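Local coordinates for transcriptional regulator (Pseudomonas aeruginosa, PDB 2WUI), which probably binds DNA as a TetR-family repressor, MexZ, with a key part in the antibiotic resistance of this bacterium, at residues E149-L154 / S198-S202. Numbering follows the deposited sequence.
Sequences ELPARL and SLRSS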
loop_
_atom_site.group_PDB
_atom_site.type_symbol
_atom_site.label_atom_id
_atom_site.label_comp_id
_atom_site.label_asym_id
_atom_site.label_seq_id
_atom_site.Cartn_x
_atom_site.Cartn_y
_atom_site.Cartn_z
ATOM N N GLU A 149 18.977 -3.357 23.812
ATOM C CA GLU A 149 19.272 -3.505 22.382
ATOM C C GLU A 149 19.049 -2.238 21.528
ATOM O O GLU A 149 19.492 -2.204 20.375
ATOM C CB GLU A 149 18.485 -4.668 21.754
ATOM C CG GLU A 149 18.501 -5.983 22.543
ATOM C CD GLU A 149 17.516 -7.023 21.984
ATOM O OE1 GLU A 149 17.064 -6.849 20.822
ATOM O OE2 GLU A 149 17.200 -8.012 22.702
ATOM N N LEU A 150 18.347 -1.227 22.052
ATOM C CA LEU A 150 18.082 0.005 21.278
ATOM C C LEU A 150 18.095 1.275 22.144
ATOM O O LEU A 150 17.821 1.224 23.342
ATOM C CB LEU A 150 16.749 -0.063 20.509
ATOM C CG LEU A 150 16.447 -1.083 19.399
ATOM C CD1 LEU A 150 15.191 -0.669 18.644
ATOM C CD2 LEU A 150 17.599 -1.272 18.422
ATOM N N PRO A 151 18.393 2.428 21.532
ATOM C CA PRO A 151 18.578 3.647 22.324
ATOM C C PRO A 151 17.384 3.990 23.208
ATOM O O PRO A 151 16.271 4.228 22.705
ATOM C CB PRO A 151 18.707 4.755 21.274
ATOM C CG PRO A 151 18.564 4.122 19.938
ATOM C CD PRO A 151 18.629 2.635 20.094
ATOM N N ALA A 152 17.605 4.049 24.517
ATOM C CA ALA A 152 16.601 4.657 25.375
ATOM C C ALA A 152 16.552 6.055 24.832
ATOM O O ALA A 152 17.588 6.586 24.420
ATOM C CB ALA A 152 17.044 4.665 26.815
ATOM N N ARG A 153 15.368 6.650 24.815
ATOM C CA ARG A 153 15.171 7.918 24.118
ATOM C C ARG A 153 15.023 7.649 22.627
ATOM O O ARG A 153 15.149 8.561 21.805
ATOM C CB ARG A 153 16.309 8.926 24.371
ATOM C CG ARG A 153 16.528 9.262 25.842
ATOM C CD ARG A 153 16.976 10.711 26.038
ATOM N NE ARG A 153 15.859 11.650 25.903
ATOM C CZ ARG A 153 15.664 12.436 24.848
ATOM N NH1 ARG A 153 14.615 13.254 24.811
ATOM N NH2 ARG A 153 16.522 12.410 23.831
ATOM N N LEU A 154 14.761 6.396 22.277
ATOM C CA LEU A 154 14.278 6.131 20.939
ATOM C C LEU A 154 12.816 6.506 20.969
ATOM O O LEU A 154 12.113 6.142 21.914
ATOM C CB LEU A 154 14.416 4.657 20.584
ATOM C CG LEU A 154 13.757 4.296 19.252
ATOM C CD1 LEU A 154 14.325 5.136 18.128
ATOM C CD2 LEU A 154 13.927 2.830 18.936
ATOM N N SER A 198 18.354 1.297 11.195
ATOM C CA SER A 198 18.108 2.724 11.257
ATOM C C SER A 198 17.495 3.053 12.602
ATOM O O SER A 198 17.769 4.107 13.150
ATOM C CB SER A 198 17.243 3.208 10.111
ATOM O OG SER A 198 15.894 2.906 10.391
ATOM N N LEU A 199 16.708 2.149 13.172
ATOM C CA LEU A 199 16.214 2.415 14.523
ATOM C C LEU A 199 17.418 2.545 15.428
ATOM O O LEU A 199 17.481 3.438 16.272
ATOM C CB LEU A 199 15.291 1.316 15.067
ATOM C CG LEU A 199 14.045 0.859 14.304
ATOM C CD1 LEU A 199 12.991 0.428 15.303
ATOM C CD2 LEU A 199 13.491 1.935 13.392
ATOM N N ARG A 200 18.381 1.654 15.231
ATOM C CA ARG A 200 19.536 1.555 16.119
ATOM C C ARG A 200 20.430 2.765 16.030
ATOM O O ARG A 200 20.850 3.306 17.051
ATOM C CB ARG A 200 20.363 0.307 15.806
ATOM C CG ARG A 200 21.328 -0.062 16.916
ATOM C CD ARG A 200 22.222 -1.259 16.573
ATOM N NE ARG A 200 23.054 -0.991 15.403
ATOM C CZ ARG A 200 23.024 -1.720 14.292
ATOM N NH1 ARG A 200 22.219 -2.778 14.216
ATOM N NH2 ARG A 200 23.807 -1.400 13.263
ATOM N N SER A 201 20.714 3.209 14.813
ATOM C CA SER A 201 21.773 4.187 14.621
ATOM C C SER A 201 21.321 5.424 13.875
ATOM O O SER A 201 22.109 6.038 13.156
ATOM C CB SER A 201 22.895 3.548 13.815
ATOM O OG SER A 201 22.422 3.232 12.515
ATOM N N SER A 202 20.067 5.813 14.010
ATOM C CA SER A 202 19.652 6.970 13.249
ATOM C C SER A 202 19.028 7.998 14.140
ATOM O O SER A 202 17.983 7.741 14.745
ATOM C CB SER A 202 18.715 6.608 12.105
ATOM O OG SER A 202 18.888 7.521 11.036
#
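Leu150 reaches the C-terminal part of helix 185-201 with both methyls, and each finds a different residue. CD1 lies 4.1 Å from CB of Leu199, on the buried side, while CD2 lies 4.1 Å from CB of Arg200, on the outer side. CG stands anti to the carbonyl carbon (chi1 -63°), which turns the fork toward the helix, and chi2 (-167°) then spreads the methyls over the two neighbouring residues. Leu154 meets Leu199 too, its CD2 4.4 Å from CB of Leu199 and its CD1 near the backbone O. Branched aliphatic side chains suit this buried half, where Leu199 is the shared partner. Beside the leucine pair, toward the partly exposed side, the puckered ring of Pro151 sets CG 3.8 Å from O of Arg200; compact and rigid, it packs on backbone carbonyls with no N-H to satisfy. The aliphatic stem of Arg200 still crosses Leu150 at about a right angle, but beyond it the contact loosens: the chain bends at chi3 and the guanidinium leads away to a salt bridge with Asp197. The loop between helices 120-146 and 156-174 is thus laid against helix 185-201, with Leu199 also packing on Ile141, Ala159, Tyr162 and Leu163 of those two helices.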